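Side-chain contacts in 35 kDa hemin binding protein (Porphyromonas gingivalis, PDB 5Y1A), which probably binds hemin and is a cargo of the type IX secretion system that combines a thioredoxin domain with a beta-sandwich domain: residues G53-I58 and D200-Q205; V39-T44 and T181-K186; D219-N222 and S228-I231; V251-S256 and N260-N265. One frame throughout, in Å; residues are numbered along the deposited sequence. Where two conformers were deposited one is given.

Following the chain from the N terminus, contact 2 opens on strand 34-44 and contact 1 on the next element, helix 51-63. Contact 2 closes on strand 179-186 before contact 1 closes in the loop that follows, so the two cross, both tying the thioredoxin part to what comes after it. They touch where Ile58 packs on Leu40 and Val42. Contact 3 then closes a short loop between strands 207-220 and 228-235, and contact 4 the hairpin loop between strands 245-252 and 263-270; these two follow in series. Val251 packs on Leu221 and Phe229 to join contacts 3 and 4, whereas contact 2 meets contact 4 through Thr181 with His252 and through Val39 and Glu41 on Ile263.

Contact 1. Residues G53-I58 and D200-Q205; sequences GGKERI and DGYLHQ
Lys55 and Gln205 mark the closest approach of the two backbones, with CA atoms 8.8 Å apart: residues 53-58 are a turn and a half of helix, while 200-205 have no regular structure. At such a spacing the contact depends on long side chains, chiefly that of Lys55. With CG anti to the backbone N (chi1 171°) and the next two torsions also extended, the lysine reaches straight across to the loop, and a bend at the last torsion (chi4 -55°) then turns the ammonium aside. CD and CE make the contacts with Tyr202 and Leu203: CD lies 3.7 Å from CE1 of Tyr202, meeting that ring obliquely, and CE passes 3.6 Å from the carbonyl O of Leu203. Gln205 CG packs against the end of the lysine, 3.7 Å from Lys55 NZ. Helix 51-63 belongs to the thioredoxin domain and begins at the second cysteine of a CxxC sequence, Cys48 and Cys51, consistent with the redox motif of that family; Lys55 lies near this pair without touching it. The ammonium has two partners: Lys55 NZ forms a salt bridge with Glu56 OE2, in one of two conformers, at 2.9 Å, meeting that oxygen on the syn side but tilted 25° out of the carboxylate plane, and a water 2.8 Å from NZ carries the link to the loop. That water donates to the carbonyl O of Leu203 and accepts from Gln205 NE2. The amide of Gln205 is steadied at its other end by Asn188, whose backbone N donates to OE1, and Lys55 rests on Phe77 of strand 73-79.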
loop_
_atom_site.group_PDB
_atom_site.type_symbol
_atom_site.label_atom_id
_atom_site.label_comp_id
_atom_site.label_asym_id
_atom_site.label_seq_id
_atom_site.Cartn_x
_atom_site.Cartn_y
_atom_site.Cartn_z
ATOM N N GLY A 53 1.765 -19.248 11.095
ATOM C CA GLY A 53 2.922 -19.472 11.968
ATOM C C GLY A 53 4.112 -18.623 11.545
ATOM O O GLY A 53 4.767 -18.015 12.377
ATOM N N GLY A 54 4.352 -18.550 10.246
ATOM C CA GLY A 54 5.376 -17.659 9.704
ATOM C C GLY A 54 5.136 -16.216 10.063
ATOM O O GLY A 54 6.065 -15.518 10.496
ATOM N N LYS A 55 3.890 -15.759 9.889
ATOM C CA LYS A 55 3.502 -14.394 10.209
ATOM C C LYS A 55 3.801 -14.102 11.683
ATOM O O LYS A 55 4.406 -13.069 12.015
ATOM C CB LYS A 55 2.011 -14.196 9.876
ATOM C CG LYS A 55 1.383 -12.889 10.354
ATOM C CD LYS A 55 -0.140 -12.954 10.143
ATOM C CE LYS A 55 -0.862 -11.652 10.576
ATOM N NZ LYS A 55 -0.593 -11.219 12.022
ATOM N N GLU A 56 3.417 -15.013 12.567
ATOM C CA GLU A 56 3.575 -14.728 13.991
ATOM C C GLU A 56 5.018 -14.807 14.451
ATOM O O GLU A 56 5.417 -14.080 15.366
ATOM C CB GLU A 56 2.646 -15.589 14.839
ATOM C CG GLU A 56 1.152 -15.331 14.573
ATOM C CD GLU A 56 0.755 -13.841 14.460
ATOM O OE1 GLU A 56 1.300 -12.967 15.181
ATOM O OE2 GLU A 56 -0.146 -13.549 13.646
ATOM N N ARG A 57 5.806 -15.680 13.827
ATOM C CA ARG A 57 7.252 -15.713 14.135
ATOM C C ARG A 57 7.916 -14.391 13.776
ATOM O O ARG A 57 8.721 -13.882 14.538
ATOM C CB ARG A 57 7.974 -16.910 13.506
ATOM C CG ARG A 57 7.531 -18.261 14.080
ATOM C CD ARG A 57 8.521 -19.347 13.743
ATOM N NE ARG A 57 8.686 -19.557 12.288
ATOM C CZ ARG A 57 7.823 -20.213 11.512
ATOM N NH1 ARG A 57 6.694 -20.719 12.026
ATOM N NH2 ARG A 57 8.090 -20.361 10.212
ATOM N N ILE A 58 7.569 -13.816 12.618
ATOM C CA ILE A 58 8.132 -12.513 12.254
ATOM C C ILE A 58 7.657 -11.413 13.211
ATOM O O ILE A 58 8.447 -10.544 13.585
ATOM C CB ILE A 58 7.839 -12.108 10.791
ATOM C CG1 ILE A 58 8.353 -13.189 9.824
ATOM C CG2 ILE A 58 8.451 -10.711 10.491
ATOM C CD1 ILE A 58 7.965 -12.952 8.323
ATOM N N ASP A 200 -9.538 -18.465 15.437
ATOM C CA ASP A 200 -10.648 -17.521 15.445
ATOM C C ASP A 200 -10.165 -16.077 15.371
ATOM O O ASP A 200 -9.196 -15.688 16.055
ATOM C CB ASP A 200 -11.529 -17.691 16.688
ATOM C CG ASP A 200 -12.720 -16.746 16.673
ATOM O OD1 ASP A 200 -13.373 -16.650 15.602
ATOM O OD2 ASP A 200 -12.984 -16.084 17.705
ATOM N N GLY A 201 -10.840 -15.306 14.517
ATOM C CA GLY A 201 -10.627 -13.866 14.435
ATOM C C GLY A 201 -9.313 -13.471 13.779
ATOM O O GLY A 201 -8.883 -12.317 13.900
ATOM N N TYR A 202 -8.663 -14.426 13.101
ATOM C CA TYR A 202 -7.431 -14.116 12.352
ATOM C C TYR A 202 -7.714 -13.057 11.296
ATOM O O TYR A 202 -8.777 -13.070 10.646
ATOM C CB TYR A 202 -6.832 -15.383 11.708
ATOM C CG TYR A 202 -5.766 -15.068 10.642
ATOM C CD1 TYR A 202 -4.402 -15.048 10.966
ATOM C CD2 TYR A 202 -6.142 -14.742 9.338
ATOM C CE1 TYR A 202 -3.413 -14.741 9.986
ATOM C CE2 TYR A 202 -5.180 -14.426 8.358
ATOM C CZ TYR A 202 -3.836 -14.411 8.687
ATOM O OH TYR A 202 -2.938 -14.076 7.702
ATOM N N LEU A 203 -6.750 -12.151 11.112
ATOM C CA LEU A 203 -6.790 -11.167 10.022
ATOM C C LEU A 203 -5.425 -11.075 9.340
ATOM O O LEU A 203 -4.396 -11.223 9.987
ATOM C CB LEU A 203 -7.156 -9.760 10.551
ATOM C CG LEU A 203 -8.575 -9.669 11.159
ATOM C CD1 LEU A 203 -8.723 -8.366 11.938
ATOM C CD2 LEU A 203 -9.674 -9.846 10.132
ATOM N N HIS A 204 -5.421 -10.797 8.036
ATOM C CA HIS A 204 -4.145 -10.509 7.363
ATOM C C HIS A 204 -3.650 -9.145 7.824
ATOM O O HIS A 204 -4.451 -8.291 8.224
ATOM C CB HIS A 204 -4.305 -10.504 5.830
ATOM C CG HIS A 204 -4.641 -11.835 5.253
ATOM N ND1 HIS A 204 -5.579 -12.002 4.256
ATOM C CD2 HIS A 204 -4.169 -13.069 5.536
ATOM C CE1 HIS A 204 -5.650 -13.285 3.941
ATOM N NE2 HIS A 204 -4.802 -13.949 4.702
ATOM N N GLN A 205 -2.328 -8.942 7.804
ATOM C CA GLN A 205 -1.752 -7.638 8.101
ATOM C C GLN A 205 -0.718 -7.267 7.035
ATOM O O GLN A 205 -0.123 -8.160 6.438
ATOM C CB GLN A 205 -1.031 -7.669 9.451
ATOM C CG GLN A 205 -1.905 -8.054 10.615
ATOM C CD GLN A 205 -3.019 -7.074 10.883
ATOM O OE1 GLN A 205 -3.002 -5.944 10.382
ATOM N NE2 GLN A 205 -3.988 -7.486 11.722
HETATM O O HOH W 1 -3.136 -10.212 12.675
#

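Contact 2. Residues V39-T44 and T181-K186; sequences VLEVFT and TAYVLK
Glu41 and Tyr183 join strand 34-44 to strand 179-186 by a single hydrogen bond, in which Tyr183 OH donates to Glu41 OE2 at 2.6 Å; this bond is the whole direct contact between the segments. The hydroxyl meets OE2 nearly in line with the CD-OE2 bond, and the carboxylate oxygen sits at the edge of the phenol ring, in its plane. The carboxylate is turned 32° against the ring, and the two side chains cross at about a right angle. Because the nearest CA atoms, those of Glu41 and Tyr183, are 11.2 Å apart, both residues must reach: beyond CG the glutamate is extended (chi2 169°), which carries its carboxylate up to the phenol. Strand 34-44 is part of the central mixed sheet of the thioredoxin domain, where it pairs in parallel with 73-79, and strand 179-186 belongs to an antiparallel sheet of the beta-sandwich; the bond therefore spans two sheets of different domains. As to charge, OE2 is also in a salt bridge with Arg114 NH2, and the arginine together with the phenol donor would tend to keep this buried carboxylate ionised. Packing is with neighbours. Within its own strand the carbonyl O of Glu41 stands 3.5 Å above the plane of the Phe43 ring, offset toward the rim. Tyr183 meets Phe250 edge-to-face, and Glu41 and Tyr183 both touch Thr76.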
loop_
_atom_site.group_PDB
_atom_site.type_symbol
_atom_site.label_atom_id
_atom_site.label_comp_id
_atom_site.label_asym_id
_atom_site.label_seq_id
_atom_site.Cartn_x
_atom_site.Cartn_y
_atom_site.Cartn_z
ATOM N N VAL A 39 12.802 -3.228 4.759
ATOM C CA VAL A 39 11.596 -3.805 4.154
ATOM C C VAL A 39 11.684 -5.328 4.199
ATOM O O VAL A 39 12.719 -5.905 3.878
ATOM C CB VAL A 39 11.456 -3.319 2.666
ATOM C CG1 VAL A 39 10.325 -4.056 1.931
ATOM C CG2 VAL A 39 11.251 -1.807 2.621
ATOM N N LEU A 40 10.602 -5.974 4.624
ATOM C CA LEU A 40 10.493 -7.433 4.546
ATOM C C LEU A 40 9.423 -7.721 3.514
ATOM O O LEU A 40 8.377 -7.066 3.533
ATOM C CB LEU A 40 10.092 -8.027 5.906
ATOM C CG LEU A 40 10.966 -7.639 7.117
ATOM C CD1 LEU A 40 10.493 -8.398 8.365
ATOM C CD2 LEU A 40 12.443 -7.936 6.823
ATOM N N GLU A 41 9.711 -8.627 2.573
ATOM C CA GLU A 41 8.680 -9.153 1.654
ATOM C C GLU A 41 8.455 -10.605 2.019
ATOM O O GLU A 41 9.371 -11.415 1.934
ATOM C CB GLU A 41 9.096 -8.948 0.172
ATOM C CG GLU A 41 9.086 -7.443 -0.172
ATOM C CD GLU A 41 9.740 -7.134 -1.502
ATOM O OE1 GLU A 41 10.932 -7.462 -1.628
ATOM O OE2 GLU A 41 9.061 -6.581 -2.405
ATOM N N VAL A 42 7.238 -10.906 2.488
ATOM C CA VAL A 42 6.875 -12.244 2.926
ATOM C C VAL A 42 5.952 -12.912 1.915
ATOM O O VAL A 42 4.964 -12.320 1.455
ATOM C CB VAL A 42 6.132 -12.207 4.268
ATOM C CG1 VAL A 42 5.894 -13.677 4.794
ATOM C CG2 VAL A 42 6.904 -11.309 5.245
ATOM N N PHE A 43 6.260 -14.170 1.607
ATOM C CA PHE A 43 5.545 -14.910 0.553
ATOM C C PHE A 43 4.609 -15.930 1.176
ATOM O O PHE A 43 5.026 -16.782 1.952
ATOM C CB PHE A 43 6.585 -15.525 -0.396
ATOM C CG PHE A 43 7.610 -14.522 -0.812
ATOM C CD1 PHE A 43 7.229 -13.364 -1.502
ATOM C CD2 PHE A 43 8.954 -14.681 -0.457
ATOM C CE1 PHE A 43 8.191 -12.370 -1.804
ATOM C CE2 PHE A 43 9.914 -13.695 -0.776
ATOM C CZ PHE A 43 9.531 -12.561 -1.459
ATOM N N THR A 44 3.324 -15.811 0.841
ATOM C CA THR A 44 2.281 -16.463 1.621
ATOM C C THR A 44 1.054 -16.801 0.761
ATOM O O THR A 44 0.895 -16.289 -0.360
ATOM C CB THR A 44 1.891 -15.542 2.824
ATOM O OG1 THR A 44 1.072 -16.257 3.760
ATOM C CG2 THR A 44 1.144 -14.281 2.348
ATOM N N THR A 181 9.628 1.597 -6.029
ATOM C CA THR A 181 8.405 0.797 -5.970
ATOM C C THR A 181 7.565 1.296 -4.801
ATOM O O THR A 181 8.097 1.599 -3.727
ATOM C CB THR A 181 8.736 -0.714 -5.843
ATOM O OG1 THR A 181 9.361 -1.151 -7.059
ATOM C CG2 THR A 181 7.482 -1.546 -5.625
ATOM N N ALA A 182 6.255 1.382 -5.004
ATOM C CA ALA A 182 5.362 1.722 -3.893
ATOM C C ALA A 182 4.199 0.728 -3.852
ATOM O O ALA A 182 3.615 0.354 -4.906
ATOM C CB ALA A 182 4.852 3.163 -4.014
ATOM N N TYR A 183 3.860 0.330 -2.632
ATOM C CA TYR A 183 2.751 -0.569 -2.361
ATOM C C TYR A 183 1.671 0.143 -1.547
ATOM O O TYR A 183 1.972 0.978 -0.675
ATOM C CB TYR A 183 3.196 -1.786 -1.514
ATOM C CG TYR A 183 4.255 -2.687 -2.098
ATOM C CD1 TYR A 183 4.406 -2.845 -3.487
ATOM C CD2 TYR A 183 5.072 -3.449 -1.247
ATOM C CE1 TYR A 183 5.391 -3.739 -3.998
ATOM C CE2 TYR A 183 6.036 -4.318 -1.737
ATOM C CZ TYR A 183 6.201 -4.458 -3.113
ATOM O OH TYR A 183 7.173 -5.324 -3.595
ATOM N N VAL A 184 0.413 -0.196 -1.844
ATOM C CA VAL A 184 -0.672 0.060 -0.894
ATOM C C VAL A 184 -0.876 -1.237 -0.085
ATOM O O VAL A 184 -1.115 -2.304 -0.659
ATOM C CB VAL A 184 -1.983 0.482 -1.583
ATOM C CG1 VAL A 184 -3.025 0.865 -0.487
ATOM C CG2 VAL A 184 -1.734 1.700 -2.529
ATOM N N LEU A 185 -0.773 -1.114 1.238
ATOM C CA LEU A 185 -0.788 -2.235 2.186
ATOM C C LEU A 185 -2.071 -2.160 2.985
ATOM O O LEU A 185 -2.436 -1.090 3.427
ATOM C CB LEU A 185 0.428 -2.157 3.137
ATOM C CG LEU A 185 1.781 -2.159 2.406
ATOM C CD1 LEU A 185 2.930 -1.947 3.407
ATOM C CD2 LEU A 185 1.958 -3.472 1.644
ATOM N N LYS A 186 -2.748 -3.292 3.151
ATOM C CA LYS A 186 -4.024 -3.354 3.883
ATOM C C LYS A 186 -3.828 -4.136 5.180
ATOM O O LYS A 186 -3.342 -5.276 5.151
ATOM C CB LYS A 186 -5.094 -4.020 3.020
ATOM C CG LYS A 186 -6.503 -4.059 3.648
ATOM C CD LYS A 186 -7.107 -2.659 3.739
ATOM C CE LYS A 186 -8.465 -2.642 4.454
ATOM N NZ LYS A 186 -8.335 -2.705 5.931
#

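Contact 3. Residues D219-N222 and S228-I231; sequences DALN and SFTI
Leu221 puts one methyl between two apolar side chains of strand 228-235: its CD2 lies 3.5 Å from Phe229 CD1 and 3.7 Å from Ile231 CD1. The methyl approaches the Phe229 ring obliquely, whereas the leucine and isoleucine side chains cross at about a right angle. Farther along, Asp219 CB touches the same isoleucine methyl at 4.2 Å. With CG of Phe229 between its backbone N and carbonyl carbon (chi1 65°), the ring is placed beside the Leu221 methyl, while Phe229 CB rests 3.5 Å from the carbonyl O of Asn222. The end-to-end directions of the segments are 144° apart. Because strands 207-220 and 228-235 lie in different sheets, the antiparallel and the mixed one, the connection is a beta arch at the end of the sandwich and not a hairpin. Next out come two waters near the Asn222 carbonyl O, each 2.8 Å from it; one accepts from Thr230 N and the other lies 3.2 Å from the carbonyl O of Ser228. Beyond these, Asp219 OD2 is fixed by a salt bridge with Lys233, and Leu221 and Phe229 both pack on Val251 of strand 245-252.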
loop_
_atom_site.group_PDB
_atom_site.type_symbol
_atom_site.label_atom_id
_atom_site.label_comp_id
_atom_site.label_asym_id
_atom_site.label_seq_id
_atom_site.Cartn_x
_atom_site.Cartn_y
_atom_site.Cartn_z
ATOM N N ASP A 219 9.312 2.023 -11.057
ATOM C CA ASP A 219 9.534 3.139 -11.971
ATOM C C ASP A 219 10.988 3.568 -11.887
ATOM O O ASP A 219 11.532 3.647 -10.789
ATOM C CB ASP A 219 8.690 4.346 -11.537
ATOM C CG ASP A 219 7.210 4.171 -11.837
ATOM O OD1 ASP A 219 6.833 3.808 -12.963
ATOM O OD2 ASP A 219 6.427 4.409 -10.927
ATOM N N ALA A 220 11.592 3.910 -13.033
ATOM C CA ALA A 220 12.957 4.483 -13.065
ATOM C C ALA A 220 12.987 5.854 -12.394
ATOM O O ALA A 220 12.149 6.718 -12.673
ATOM C CB ALA A 220 13.473 4.620 -14.533
ATOM N N LEU A 221 13.949 6.051 -11.491
ATOM C CA LEU A 221 14.088 7.331 -10.795
ATOM C C LEU A 221 14.937 8.324 -11.549
ATOM O O LEU A 221 16.031 7.997 -12.015
ATOM C CB LEU A 221 14.709 7.124 -9.399
ATOM C CG LEU A 221 13.788 6.669 -8.287
ATOM C CD1 LEU A 221 14.623 6.216 -7.093
ATOM C CD2 LEU A 221 12.805 7.800 -7.871
ATOM N N ASN A 222 14.450 9.556 -11.621
ATOM C CA ASN A 222 15.182 10.658 -12.211
ATOM C C ASN A 222 15.919 11.415 -11.127
ATOM O O ASN A 222 15.299 12.180 -10.382
ATOM C CB ASN A 222 14.217 11.593 -12.940
ATOM C CG ASN A 222 13.701 11.001 -14.245
ATOM O OD1 ASN A 222 12.492 10.935 -14.475
ATOM N ND2 ASN A 222 14.619 10.557 -15.099
ATOM N N SER A 228 18.566 14.689 -5.647
ATOM C CA SER A 228 17.158 14.706 -5.232
ATOM C C SER A 228 16.275 14.075 -6.297
ATOM O O SER A 228 16.660 14.001 -7.464
ATOM C CB SER A 228 16.679 16.137 -4.947
ATOM O OG SER A 228 16.752 16.937 -6.112
ATOM N N PHE A 229 15.086 13.640 -5.881
ATOM C CA PHE A 229 14.053 13.130 -6.799
ATOM C C PHE A 229 12.657 13.372 -6.226
ATOM O O PHE A 229 12.485 13.514 -5.016
ATOM C CB PHE A 229 14.236 11.640 -7.071
ATOM C CG PHE A 229 14.044 10.763 -5.837
ATOM C CD1 PHE A 229 12.765 10.325 -5.469
ATOM C CD2 PHE A 229 15.148 10.381 -5.051
ATOM C CE1 PHE A 229 12.578 9.505 -4.338
ATOM C CE2 PHE A 229 14.983 9.569 -3.934
ATOM C CZ PHE A 229 13.681 9.139 -3.563
ATOM N N THR A 230 11.671 13.386 -7.123
ATOM C CA THR A 230 10.263 13.515 -6.758
ATOM C C THR A 230 9.448 12.662 -7.715
ATOM O O THR A 230 9.636 12.757 -8.930
ATOM C CB THR A 230 9.750 14.977 -6.862
ATOM O OG1 THR A 230 10.520 15.830 -6.011
ATOM C CG2 THR A 230 8.282 15.069 -6.420
ATOM N N ILE A 231 8.577 11.813 -7.163
ATOM C CA ILE A 231 7.612 11.038 -7.957
ATOM C C ILE A 231 6.253 11.268 -7.307
ATOM O O ILE A 231 6.146 11.165 -6.089
ATOM C CB ILE A 231 7.940 9.501 -7.959
ATOM C CG1 ILE A 231 9.151 9.242 -8.871
ATOM C CG2 ILE A 231 6.708 8.661 -8.397
ATOM C CD1 ILE A 231 9.363 7.790 -9.291
HETATM O O HOH W 2 12.667 13.151 -10.004
HETATM O O HOH W 3 15.094 14.995 -10.049
#

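Contact 4. Residues V251-S256 and N260-N265; sequences VHHPMS and NHSIIN
Val251 faces two residues, Ile264 and Asn265, in a classic beta bulge near the loop end of the hairpin. Its carbonyl O takes a strong bond from Ile264 N (2.7 Å, 157° at the hydrogen) and a weak one from Asn265 N at 3.4 Å, while Val251 N donates to Asn265 O at 2.9 Å. The extra residue turns the Ile264 side chain toward the other strand, and its CD1 lands over one face of the His253 imidazole, 3.7 Å from the ring centroid, a CH-pi contact. Ser262 OG sits at the edge of the ring, near its plane, 3.6 Å from His253 CD2. Beyond the bulge His253 N bonds to Ser262 O at 2.9 Å. Asn260 folds back as an Asx turn: OD1, with CG anti to the backbone N (chi1 -169°), accepts from both N and OG of Ser262, the latter at 2.6 Å on a lone pair. A water bridges the carbonyl oxygens of His253 and His261. Around the hairpin, Met255 and His261 rest on helix 89-102, His252 NE2 bonds to Thr181 of strand 179-186, and Val251 reaches Val147 of strand 145-153 in the other sheet.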
loop_
_atom_site.group_PDB
_atom_site.type_symbol
_atom_site.label_atom_id
_atom_site.label_comp_id
_atom_site.label_asym_id
_atom_site.label_seq_id
_atom_site.Cartn_x
_atom_site.Cartn_y
_atom_site.Cartn_z
ATOM N N VAL A 251 13.322 2.798 -2.500
ATOM C CA VAL A 251 14.340 2.950 -3.550
ATOM C C VAL A 251 15.181 1.668 -3.595
ATOM O O VAL A 251 15.610 1.138 -2.554
ATOM C CB VAL A 251 15.251 4.169 -3.245
ATOM C CG1 VAL A 251 16.287 4.350 -4.341
ATOM C CG2 VAL A 251 14.407 5.469 -3.085
ATOM N N HIS A 252 15.401 1.139 -4.797
ATOM C CA HIS A 252 16.064 -0.148 -4.912
ATOM C C HIS A 252 16.820 -0.269 -6.214
ATOM O O HIS A 252 16.527 0.441 -7.188
ATOM C CB HIS A 252 15.029 -1.290 -4.772
ATOM C CG HIS A 252 13.913 -1.259 -5.789
ATOM N ND1 HIS A 252 13.974 -1.957 -6.977
ATOM C CD2 HIS A 252 12.689 -0.673 -5.762
ATOM C CE1 HIS A 252 12.844 -1.787 -7.650
ATOM N NE2 HIS A 252 12.049 -1.002 -6.936
ATOM N N HIS A 253 17.795 -1.178 -6.224
ATOM C CA HIS A 253 18.473 -1.572 -7.443
ATOM C C HIS A 253 17.533 -2.408 -8.325
ATOM O O HIS A 253 16.564 -2.991 -7.842
ATOM C CB HIS A 253 19.756 -2.335 -7.094
ATOM C CG HIS A 253 20.780 -1.481 -6.387
ATOM N ND1 HIS A 253 21.534 -0.533 -7.043
ATOM C CD2 HIS A 253 21.152 -1.427 -5.086
ATOM C CE1 HIS A 253 22.342 0.061 -6.176
ATOM N NE2 HIS A 253 22.122 -0.455 -4.979
ATOM N N PRO A 254 17.804 -2.446 -9.631
ATOM C CA PRO A 254 16.919 -3.191 -10.537
ATOM C C PRO A 254 16.796 -4.668 -10.164
ATOM O O PRO A 254 17.796 -5.300 -9.820
ATOM C CB PRO A 254 17.608 -3.023 -11.908
ATOM C CG PRO A 254 18.425 -1.748 -11.769
ATOM C CD PRO A 254 18.905 -1.766 -10.341
ATOM N N MET A 255 15.581 -5.196 -10.220
ATOM C CA MET A 255 15.350 -6.620 -10.010
ATOM C C MET A 255 16.189 -7.502 -10.935
ATOM O O MET A 255 16.581 -8.588 -10.577
ATOM C CB MET A 255 13.857 -6.954 -10.124
ATOM C CG MET A 255 12.989 -6.133 -9.193
ATOM S SD MET A 255 11.243 -6.686 -9.159
ATOM C CE MET A 255 11.581 -8.329 -8.894
ATOM N N SER A 256 16.452 -6.993 -12.130
ATOM C CA SER A 256 17.227 -7.706 -13.156
ATOM C C SER A 256 18.739 -7.812 -12.888
ATOM O O SER A 256 19.452 -8.525 -13.631
ATOM C CB SER A 256 17.017 -7.029 -14.516
ATOM O OG SER A 256 17.433 -5.662 -14.442
ATOM N N ASN A 260 23.246 -7.428 -7.393
ATOM C CA ASN A 260 22.688 -6.515 -6.375
ATOM C C ASN A 260 21.351 -5.972 -6.860
ATOM O O ASN A 260 21.311 -5.077 -7.711
ATOM C CB ASN A 260 23.648 -5.352 -6.072
ATOM C CG ASN A 260 23.235 -4.555 -4.854
ATOM O OD1 ASN A 260 22.127 -4.711 -4.323
ATOM N ND2 ASN A 260 24.124 -3.696 -4.394
ATOM N N HIS A 261 20.271 -6.554 -6.334
ATOM C CA HIS A 261 18.897 -6.135 -6.610
ATOM C C HIS A 261 18.277 -5.682 -5.265
ATOM O O HIS A 261 17.047 -5.777 -5.047
ATOM C CB HIS A 261 18.116 -7.305 -7.243
ATOM C CG HIS A 261 18.452 -8.636 -6.629
ATOM N ND1 HIS A 261 19.382 -9.502 -7.177
ATOM C CD2 HIS A 261 18.024 -9.223 -5.483
ATOM C CE1 HIS A 261 19.494 -10.572 -6.400
ATOM N NE2 HIS A 261 18.696 -10.419 -5.357
ATOM N N SER A 262 19.127 -5.173 -4.367
ATOM C CA SER A 262 18.676 -4.877 -2.988
ATOM C C SER A 262 17.846 -3.600 -2.888
ATOM O O SER A 262 17.951 -2.688 -3.733
ATOM C CB SER A 262 19.873 -4.813 -2.008
ATOM O OG SER A 262 20.725 -3.713 -2.320
ATOM N N ILE A 263 17.026 -3.555 -1.850
ATOM C CA ILE A 263 16.298 -2.352 -1.475
ATOM C C ILE A 263 17.259 -1.495 -0.650
ATOM O O ILE A 263 17.867 -1.972 0.324
ATOM C CB ILE A 263 15.021 -2.706 -0.687
ATOM C CG1 ILE A 263 14.139 -3.665 -1.524
ATOM C CG2 ILE A 263 14.293 -1.416 -0.288
ATOM C CD1 ILE A 263 12.801 -4.085 -0.843
ATOM N N ILE A 264 17.393 -0.240 -1.071
ATOM C CA ILE A 264 18.378 0.659 -0.526
ATOM C C ILE A 264 17.792 1.375 0.716
ATOM O O ILE A 264 18.446 1.430 1.780
ATOM C CB ILE A 264 18.827 1.656 -1.599
ATOM C CG1 ILE A 264 19.525 0.913 -2.749
ATOM C CG2 ILE A 264 19.793 2.712 -1.001
ATOM C CD1 ILE A 264 19.517 1.704 -4.094
ATOM N N ASN A 265 16.608 1.970 0.564
ATOM C CA ASN A 265 15.894 2.493 1.727
ATOM C C ASN A 265 14.408 2.608 1.438
ATOM O O ASN A 265 13.968 2.415 0.300
ATOM C CB ASN A 265 16.455 3.849 2.160
ATOM C CG ASN A 265 16.402 4.051 3.672
ATOM O OD1 ASN A 265 15.750 3.295 4.418
ATOM N ND2 ASN A 265 17.090 5.078 4.133
HETATM O O HOH W 4 15.008 -5.209 -6.733
#